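PDB 6CCD: ABC transporter ATP-binding/permease protein Rv1747, which moves an unknown substrate across the membrane as an ABC transporter required for virulence, this piece being its first FHA domain, a phosphothreonine-binding module. Local coordinates for residues Gly30-Ala35 and Ile44-Leu49; Val39-Ile44 and Asp93-Asp98; Arg57-Asp62 and Val76-Ile81. One frame throughout, in Å; residues are numbered along the deposited sequence.

Interaction 1. Residues Gly30-Ala35 and Ile44-Leu49. With SO4 (sulfate ion), chain B.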
loop_
_atom_site.group_PDB
_atom_site.type_symbol
_atom_site.label_atom_id
_atom_site.label_comp_id
_atom_site.label_asym_id
_atom_site.label_seq_id
_atom_site.Cartn_x
_atom_site.Cartn_y
_atom_site.Cartn_z
ATOM N N GLY A 30 -1.246 0.126 7.651
ATOM C CA GLY A 30 -0.804 1.054 8.670
ATOM C C GLY A 30 -0.399 0.393 9.966
ATOM O O GLY A 30 -0.324 -0.832 10.063
ATOM N N ARG A 31 -0.153 1.231 10.965
ATOM C CA ARG A 31 0.323 0.791 12.268
ATOM C C ARG A 31 -0.790 0.217 13.137
ATOM O O ARG A 31 -0.522 -0.405 14.173
ATOM C CB ARG A 31 0.986 1.968 12.999
ATOM C CG ARG A 31 2.253 1.590 13.738
ATOM C CD ARG A 31 2.837 2.774 14.512
ATOM N NE ARG A 31 2.007 3.156 15.660
ATOM C CZ ARG A 31 1.217 4.225 15.682
ATOM N NH1 ARG A 31 1.148 5.031 14.627
ATOM N NH2 ARG A 31 0.499 4.498 16.764
ATOM N N ASP A 32 -2.040 0.421 12.726
ATOM C CA ASP A 32 -3.167 -0.028 13.540
ATOM C C ASP A 32 -3.156 -1.534 13.710
ATOM O O ASP A 32 -2.889 -2.276 12.754
ATOM C CB ASP A 32 -4.505 0.404 12.925
ATOM C CG ASP A 32 -5.626 0.373 13.942
ATOM O OD1 ASP A 32 -5.829 1.394 14.630
ATOM O OD2 ASP A 32 -6.263 -0.684 14.084
ATOM N N LEU A 33 -3.435 -1.993 14.930
ATOM C CA LEU A 33 -3.462 -3.431 15.211
ATOM C C LEU A 33 -4.488 -4.141 14.340
ATOM O O LEU A 33 -4.350 -5.326 14.052
ATOM C CB LEU A 33 -3.757 -3.694 16.693
ATOM C CG LEU A 33 -2.757 -3.131 17.715
ATOM C CD1 LEU A 33 -3.197 -3.466 19.149
ATOM C CD2 LEU A 33 -1.351 -3.641 17.442
ATOM N N ARG A 34 -5.504 -3.405 13.897
ATOM C CA ARG A 34 -6.558 -3.974 13.061
ATOM C C ARG A 34 -6.378 -3.712 11.563
ATOM O O ARG A 34 -7.266 -4.023 10.782
ATOM C CB ARG A 34 -7.925 -3.435 13.492
ATOM C CG ARG A 34 -8.481 -4.065 14.769
ATOM C CD ARG A 34 -10.004 -4.160 14.706
ATOM N NE ARG A 34 -10.462 -5.502 14.333
ATOM C CZ ARG A 34 -11.228 -5.778 13.276
ATOM N NH1 ARG A 34 -11.638 -4.808 12.465
ATOM N NH2 ARG A 34 -11.584 -7.032 13.026
ATOM N N ALA A 35 -5.245 -3.130 11.166
ATOM C CA ALA A 35 -4.981 -2.868 9.749
ATOM C C ALA A 35 -4.959 -4.167 8.938
ATOM O O ALA A 35 -4.564 -5.215 9.444
ATOM C CB ALA A 35 -3.654 -2.108 9.578
ATOM N N ILE A 44 5.122 5.046 10.778
ATOM C CA ILE A 44 3.875 4.774 10.068
ATOM C C ILE A 44 2.630 5.175 10.869
ATOM O O ILE A 44 2.535 4.911 12.068
ATOM C CB ILE A 44 3.830 3.283 9.685
ATOM C CG1 ILE A 44 5.094 2.937 8.888
ATOM C CG2 ILE A 44 2.588 2.941 8.859
ATOM C CD1 ILE A 44 5.418 3.953 7.746
ATOM N N SER A 45 1.686 5.835 10.199
ATOM C CA SER A 45 0.421 6.226 10.816
ATOM C C SER A 45 -0.504 5.019 10.983
ATOM O O SER A 45 -0.324 4.005 10.322
ATOM C CB SER A 45 -0.263 7.309 9.973
ATOM O OG SER A 45 0.553 8.466 9.904
ATOM N N ARG A 46 -1.499 5.127 11.857
ATOM C CA ARG A 46 -2.376 3.983 12.124
ATOM C C ARG A 46 -3.119 3.517 10.879
ATOM O O ARG A 46 -3.187 2.318 10.605
ATOM C CB ARG A 46 -3.344 4.331 13.249
ATOM C CG ARG A 46 -2.593 4.436 14.591
ATOM C CD ARG A 46 -3.492 4.717 15.759
ATOM N NE ARG A 46 -4.396 3.613 16.063
ATOM C CZ ARG A 46 -5.054 3.513 17.212
ATOM N NH1 ARG A 46 -4.876 4.438 18.146
ATOM N NH2 ARG A 46 -5.880 2.500 17.433
ATOM N N ALA A 47 -3.660 4.459 10.115
ATOM C CA ALA A 47 -4.247 4.131 8.811
ATOM C C ALA A 47 -3.474 4.920 7.770
ATOM O O ALA A 47 -3.881 6.007 7.386
ATOM C CB ALA A 47 -5.734 4.468 8.764
ATOM N N HIS A 48 -2.340 4.372 7.346
ATOM C CA HIS A 48 -1.346 5.115 6.581
ATOM C C HIS A 48 -1.687 5.186 5.085
ATOM O O HIS A 48 -1.634 6.264 4.472
ATOM C CB HIS A 48 0.038 4.456 6.802
ATOM C CG HIS A 48 1.195 5.296 6.367
ATOM N ND1 HIS A 48 1.967 6.016 7.256
ATOM C CD2 HIS A 48 1.717 5.534 5.138
ATOM C CE1 HIS A 48 2.916 6.658 6.597
ATOM N NE2 HIS A 48 2.786 6.388 5.308
ATOM N N LEU A 49 -2.023 4.038 4.498
ATOM C CA LEU A 49 -2.454 3.963 3.103
ATOM C C LEU A 49 -3.833 3.347 2.969
ATOM O O LEU A 49 -4.199 2.481 3.763
ATOM C CB LEU A 49 -1.502 3.109 2.270
ATOM C CG LEU A 49 -0.029 3.459 2.192
ATOM C CD1 LEU A 49 0.612 2.468 1.242
ATOM C CD2 LEU A 49 0.162 4.911 1.693
HETATM S S SO4 B . -1.286 8.152 14.113
HETATM O O1 SO4 B . -2.448 7.916 13.263
HETATM O O2 SO4 B . -0.712 9.457 13.777
HETATM O O3 SO4 B . -1.634 8.112 15.539
HETATM O O4 SO4 B . -0.303 7.111 13.857
#

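Interaction 2. Residues Val39-Ile44 and Asp93-Asp98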
loop_
_atom_site.group_PDB
_atom_site.type_symbol
_atom_site.label_atom_id
_atom_site.label_comp_id
_atom_site.label_asym_id
_atom_site.label_seq_id
_atom_site.Cartn_x
_atom_site.Cartn_y
_atom_site.Cartn_z
ATOM N N VAL A 39 1.913 -2.628 9.657
ATOM C CA VAL A 39 3.318 -2.243 9.614
ATOM C C VAL A 39 3.582 -1.460 10.895
ATOM O O VAL A 39 3.061 -0.364 11.056
ATOM C CB VAL A 39 3.641 -1.385 8.376
ATOM C CG1 VAL A 39 5.107 -0.962 8.372
ATOM C CG2 VAL A 39 3.284 -2.134 7.079
ATOM N N ALA A 40 4.363 -2.033 11.810
ATOM C CA ALA A 40 4.445 -1.506 13.176
ATOM C C ALA A 40 5.459 -0.374 13.371
ATOM O O ALA A 40 5.475 0.260 14.422
ATOM C CB ALA A 40 4.764 -2.659 14.162
ATOM N N HIS A 41 6.303 -0.110 12.381
ATOM C CA HIS A 41 7.342 0.893 12.582
ATOM C C HIS A 41 6.758 2.269 12.959
ATOM O O HIS A 41 5.754 2.696 12.393
ATOM C CB HIS A 41 8.214 1.018 11.328
ATOM C CG HIS A 41 9.515 1.701 11.588
ATOM N ND1 HIS A 41 9.637 3.073 11.619
ATOM C CD2 HIS A 41 10.740 1.203 11.886
ATOM C CE1 HIS A 41 10.889 3.393 11.903
ATOM N NE2 HIS A 41 11.579 2.277 12.065
ATOM N N PRO A 42 7.377 2.964 13.936
ATOM C CA PRO A 42 6.804 4.229 14.433
ATOM C C PRO A 42 6.691 5.349 13.384
ATOM O O PRO A 42 5.965 6.311 13.610
ATOM C CB PRO A 42 7.776 4.645 15.554
ATOM C CG PRO A 42 8.994 3.835 15.352
ATOM C CD PRO A 42 8.542 2.544 14.732
ATOM N N LEU A 43 7.385 5.229 12.259
ATOM C CA LEU A 43 7.210 6.204 11.171
ATOM C C LEU A 43 5.795 6.174 10.592
ATOM O O LEU A 43 5.326 7.141 9.981
ATOM C CB LEU A 43 8.208 5.928 10.053
ATOM C CG LEU A 43 9.669 6.346 10.264
ATOM C CD1 LEU A 43 10.511 5.778 9.138
ATOM C CD2 LEU A 43 9.744 7.856 10.288
ATOM N N ILE A 44 5.122 5.046 10.778
ATOM C CA ILE A 44 3.875 4.774 10.068
ATOM C C ILE A 44 2.630 5.175 10.869
ATOM O O ILE A 44 2.535 4.911 12.068
ATOM C CB ILE A 44 3.830 3.283 9.685
ATOM C CG1 ILE A 44 5.094 2.937 8.888
ATOM C CG2 ILE A 44 2.588 2.941 8.859
ATOM C CD1 ILE A 44 5.418 3.953 7.746
ATOM N N ASP A 93 13.572 5.218 2.669
ATOM C CA ASP A 93 14.072 3.926 3.133
ATOM C C ASP A 93 13.217 3.349 4.255
ATOM O O ASP A 93 13.697 2.535 5.044
ATOM C CB ASP A 93 15.515 4.046 3.617
ATOM C CG ASP A 93 15.654 4.998 4.778
ATOM O OD1 ASP A 93 14.711 5.789 5.019
ATOM O OD2 ASP A 93 16.716 4.965 5.443
ATOM N N GLY A 94 11.960 3.775 4.343
ATOM C CA GLY A 94 11.054 3.219 5.330
ATOM C C GLY A 94 10.570 1.855 4.870
ATOM O O GLY A 94 11.037 1.357 3.850
ATOM N N PRO A 95 9.647 1.241 5.630
ATOM C CA PRO A 95 9.099 -0.084 5.295
ATOM C C PRO A 95 8.696 -0.182 3.822
ATOM O O PRO A 95 8.059 0.731 3.276
ATOM C CB PRO A 95 7.890 -0.197 6.220
ATOM C CG PRO A 95 8.304 0.586 7.440
ATOM C CD PRO A 95 9.099 1.760 6.898
ATOM N N ALA A 96 9.103 -1.266 3.173
ATOM C CA ALA A 96 8.840 -1.436 1.752
ATOM C C ALA A 96 7.602 -2.303 1.537
ATOM O O ALA A 96 7.403 -3.300 2.238
ATOM C CB ALA A 96 10.057 -2.063 1.058
ATOM N N LEU A 97 6.767 -1.911 0.583
ATOM C CA LEU A 97 5.633 -2.729 0.155
ATOM C C LEU A 97 5.821 -3.142 -1.306
ATOM O O LEU A 97 6.102 -2.308 -2.157
ATOM C CB LEU A 97 4.309 -1.963 0.309
ATOM C CG LEU A 97 4.005 -1.345 1.668
ATOM C CD1 LEU A 97 2.768 -0.455 1.549
ATOM C CD2 LEU A 97 3.820 -2.411 2.745
ATOM N N ASP A 98 5.671 -4.429 -1.584
ATOM C CA ASP A 98 5.720 -4.933 -2.946
ATOM C C ASP A 98 4.311 -5.272 -3.401
ATOM O O ASP A 98 3.623 -6.055 -2.750
ATOM C CB ASP A 98 6.613 -6.171 -3.046
ATOM C CG ASP A 98 8.083 -5.835 -2.952
ATOM O OD1 ASP A 98 8.489 -4.827 -3.561
ATOM O OD2 ASP A 98 8.832 -6.576 -2.276
#

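Interaction 3. Residues Arg57-Asp62 and Val76-Ile81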
loop_
_atom_site.group_PDB
_atom_site.type_symbol
_atom_site.label_atom_id
_atom_site.label_comp_id
_atom_site.label_asym_id
_atom_site.label_seq_id
_atom_site.Cartn_x
_atom_site.Cartn_y
_atom_site.Cartn_z
ATOM N N ARG A 57 -8.069 0.286 -12.307
ATOM C CA ARG A 57 -6.734 -0.026 -11.812
ATOM C C ARG A 57 -6.648 0.006 -10.293
ATOM O O ARG A 57 -7.430 0.691 -9.626
ATOM C CB ARG A 57 -5.707 0.952 -12.383
ATOM C CG ARG A 57 -5.783 2.338 -11.751
ATOM C CD ARG A 57 -4.721 3.248 -12.305
ATOM N NE ARG A 57 -4.807 3.305 -13.761
ATOM C CZ ARG A 57 -4.318 4.288 -14.501
ATOM N NH1 ARG A 57 -4.448 4.245 -15.820
ATOM N NH2 ARG A 57 -3.698 5.310 -13.923
ATOM N N TRP A 58 -5.680 -0.732 -9.756
ATOM C CA TRP A 58 -5.363 -0.667 -8.342
ATOM C C TRP A 58 -4.570 0.593 -8.058
ATOM O O TRP A 58 -3.692 0.958 -8.840
ATOM C CB TRP A 58 -4.563 -1.897 -7.899
ATOM C CG TRP A 58 -5.414 -3.104 -7.711
ATOM C CD1 TRP A 58 -5.578 -4.142 -8.582
ATOM C CD2 TRP A 58 -6.246 -3.393 -6.579
ATOM N NE1 TRP A 58 -6.464 -5.063 -8.061
ATOM C CE2 TRP A 58 -6.882 -4.626 -6.830
ATOM C CE3 TRP A 58 -6.497 -2.737 -5.371
ATOM C CZ2 TRP A 58 -7.756 -5.212 -5.923
ATOM C CZ3 TRP A 58 -7.376 -3.311 -4.477
ATOM C CH2 TRP A 58 -7.991 -4.543 -4.754
ATOM N N VAL A 59 -4.881 1.262 -6.947
ATOM C CA VAL A 59 -4.082 2.395 -6.511
ATOM C C VAL A 59 -3.720 2.290 -5.037
ATOM O O VAL A 59 -4.472 1.736 -4.245
ATOM C CB VAL A 59 -4.805 3.744 -6.755
ATOM C CG1 VAL A 59 -4.906 4.018 -8.238
ATOM C CG2 VAL A 59 -6.193 3.756 -6.102
ATOM N N ALA A 60 -2.551 2.816 -4.684
ATOM C CA ALA A 60 -2.171 3.012 -3.292
ATOM C C ALA A 60 -2.264 4.494 -2.977
ATOM O O ALA A 60 -1.598 5.299 -3.613
ATOM C CB ALA A 60 -0.760 2.505 -3.023
ATOM N N ILE A 61 -3.084 4.830 -1.992
ATOM C CA ILE A 61 -3.395 6.217 -1.644
ATOM C C ILE A 61 -2.866 6.590 -0.269
ATOM O O ILE A 61 -3.145 5.905 0.711
ATOM C CB ILE A 61 -4.922 6.461 -1.657
ATOM C CG1 ILE A 61 -5.501 6.153 -3.041
ATOM C CG2 ILE A 61 -5.240 7.898 -1.210
ATOM C CD1 ILE A 61 -7.005 5.907 -3.039
ATOM N N ASP A 62 -2.086 7.663 -0.201
ATOM C CA ASP A 62 -1.652 8.242 1.074
ATOM C C ASP A 62 -2.864 8.806 1.806
ATOM O O ASP A 62 -3.503 9.740 1.311
ATOM C CB ASP A 62 -0.613 9.355 0.825
ATOM C CG ASP A 62 -0.007 9.914 2.115
ATOM O OD1 ASP A 62 -0.447 9.540 3.229
ATOM O OD2 ASP A 62 0.920 10.752 2.009
ATOM N N VAL A 76 4.774 11.047 -3.000
ATOM C CA VAL A 76 3.578 11.182 -3.836
ATOM C C VAL A 76 2.296 10.915 -3.048
ATOM O O VAL A 76 2.321 10.181 -2.040
ATOM C CB VAL A 76 3.640 10.226 -5.036
ATOM C CG1 VAL A 76 4.790 10.604 -5.959
ATOM C CG2 VAL A 76 3.787 8.789 -4.562
ATOM N N PRO A 77 1.168 11.512 -3.488
ATOM C CA PRO A 77 -0.101 11.242 -2.795
ATOM C C PRO A 77 -0.750 9.944 -3.232
ATOM O O PRO A 77 -1.615 9.422 -2.535
ATOM C CB PRO A 77 -0.990 12.433 -3.190
ATOM C CG PRO A 77 -0.464 12.864 -4.530
ATOM C CD PRO A 77 1.029 12.573 -4.511
ATOM N N VAL A 78 -0.357 9.436 -4.387
ATOM C CA VAL A 78 -0.986 8.224 -4.897
ATOM C C VAL A 78 0.008 7.484 -5.787
ATOM O O VAL A 78 0.848 8.110 -6.448
ATOM C CB VAL A 78 -2.308 8.543 -5.675
ATOM C CG1 VAL A 78 -2.042 9.395 -6.908
ATOM C CG2 VAL A 78 -3.040 7.266 -6.054
ATOM N N VAL A 79 -0.052 6.156 -5.764
ATOM C CA VAL A 79 0.725 5.360 -6.715
ATOM C C VAL A 79 -0.215 4.484 -7.532
ATOM O O VAL A 79 -1.040 3.757 -6.970
ATOM C CB VAL A 79 1.787 4.478 -6.005
ATOM C CG1 VAL A 79 2.381 3.453 -6.968
ATOM C CG2 VAL A 79 2.879 5.347 -5.396
ATOM N N ASP A 80 -0.107 4.569 -8.857
ATOM C CA ASP A 80 -0.886 3.707 -9.738
ATOM C C ASP A 80 -0.159 2.366 -9.889
ATOM O O ASP A 80 1.037 2.318 -10.180
ATOM C CB ASP A 80 -1.121 4.366 -11.109
ATOM C CG ASP A 80 -1.971 5.636 -11.020
ATOM O OD1 ASP A 80 -3.164 5.556 -10.648
ATOM O OD2 ASP A 80 -1.446 6.726 -11.328
ATOM N N ILE A 81 -0.888 1.280 -9.662
ATOM C CA ILE A 81 -0.332 -0.066 -9.734
ATOM C C ILE A 81 -0.867 -0.824 -10.953
ATOM O O ILE A 81 -1.942 -1.423 -10.893
ATOM C CB ILE A 81 -0.679 -0.860 -8.459
ATOM C CG1 ILE A 81 -0.384 -0.017 -7.212
ATOM C CG2 ILE A 81 0.045 -2.199 -8.448
ATOM C CD1 ILE A 81 -1.052 -0.548 -5.933
HETATM O O HOH W 1 -4.229 -2.621 -11.436
HETATM O O HOH W 2 3.030 11.036 0.469
#

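Interaction 1. Residues Gly30-Ala35 and Ile44-Leu49
R31 and D32 lie against S45 and R46 through two backbone bonds. R31 N donates to S45 O at 2.9 Å, and D32 N to R46 O at 3.1 Å. Lacking a side chain, G30 lets the two backbones close in: its CA makes a CA-H...O contact of 3.3 Å with R46 O.

The charged grip comes from R46, which reaches D32 OD1 side-on with NE and NH2, each at 3.0 Å and both from the same face of the carboxylate; the two flat groups are 22° apart. D32 OD2 accepts from R34 N, an Asx turn that helps fix the rotation of the carboxylate.

The two segments carry the GR and SxxH signatures of the FHA domain, and in relatives the Arg and Ser of these signatures hold the phosphothreonine phosphate.

Here a sulfate, probably from the crystallisation liquor, lies between the R31 side chain and R46 N, consistent with the site of that phosphate. A bend at chi3 (70°) turns the R31 guanidinium back, putting NH1 2.9 Å from I44 O, in the guanidinium plane, and 2.7 Å from sulfate O4. R46 N bonds to sulfate O1 at 3.3 Å and weakly to O4. As a second shell, H48 ND1 accepts from S45 N in the ring plane, while its NE2 is bonded to G68 O and S45 OG to L66 N.

Interaction 2. Residues Val39-Ile44 and Asp93-Asp98
P95 turns its pyrrolidine ring into the bend of the 39-44 loop, where V39, H41 and I44 meet it from different directions. V39 comes in at a slant to the ring: its CG1, anti to the backbone N (chi1 178°), lies 3.6 Å from P95 CB and 3.7 Å from P95 CG. H41 meets the same ring atom with its CB, 3.9 Å from P95 CG, and I44 adds its CG1 at 4.2 Å from P95 CG. The other branch of V39 faces the end of L97, CG2 to CD2 at 4.4 Å, a looser apolar contact. No hydrogen bond spans the two segments.

Bonds within the loop help to shape it. H41 to I44 form a type I turn, I44 N donating to H41 O. The H41 ring reaches forward along the turn, ND1 accepting from L43 N at 3.2 Å with the donor 21° out of the ring plane, while P42 CD lies over one of its faces. Outside the loop, N67 ND2 is bonded to L43 O.

Y14 on strand 10-14 packs on V39, P95 and L97, and I89 on strand 84-89 packs on I44. The contact thus joins a loop following edge strand 37-38 of one sheet to the start of strand 96-101 of the other, closing an end of the FHA beta sandwich at the loop that leads into the segment which in relatives binds phosphopeptide.

Interaction 3. Residues Arg57-Asp62 and Val76-Ile81
R57-D62 and V78-I81 run antiparallel, their axes 4.7 Å apart at closest and 165° between their directions, as neighbouring strands of one sheet. A60 and V79 form a hydrogen-bonded pair, with A60 N to V79 O at 2.9 Å and V79 N to A60 O at 2.8 Å. V59-D80 and I61-V78 are non-hydrogen-bonded pairs. Two further backbone bonds flank these, I81 N to W58 O and D62 N to P77 O. At the I81 end a water takes over, accepting from W58 N and donating to I81 O at 2.6 Å. Another water lies between D62 OD2 and V76 O, while D62 OD1 is bonded to S65 OG.

Side chains alternate between the two faces. On one, I81 has CG1 anti to the carbonyl carbon (chi1 -47°) and is extended beyond it, which carries CD1 to 4.2 Å from A60 CB; W58 and I81 meet through their CB atoms. This face looks into the sandwich, where F99 of strand 96-101 packs on A60 and I81, and L69 and L71 pack on V79. The W58 indole leads away from I81; its NE1 is bonded to P8 O and its ring meets F53 edge-to-face.

On the other face V78 CG2 sits 4.0 Å from both V59 CB and I61 CG1, the side chains of I61 and V78 lying side by side. R57 reaches D80 OD1 with NH2 at 3.3 Å, a straight but weak bond, with guanidinium and carboxylate planes 83° apart; R57 has a second conformer, so this salt bridge is doubtful. Strand 78-81 is thus probably held at the sheet edge chiefly by backbone bonds and the apolar inner face, the weak ion pair contributing less.

From the N terminus, the first contact opens at the end of strand 27-30. Interaction 1 closes a short loop holding strand 37-38, bringing 44-49 back beside 30-35. Interaction 2 starts inside that loop and ends only at 93-98, so the two cross, share I44 and touch, G30 O probably bonding to V39 N. Interaction 3 follows interaction 1 and falls within the long span that interaction 2 closes; L49 packs on D62 where 1 and 3 meet. Interaction 1 joins two loops that in FHA relatives take part in phosphopeptide recognition, interaction 2 ties one of them to the opposite sheet, and interaction 3 adds the edge strand 78-81 across the chain's centre from interaction 2.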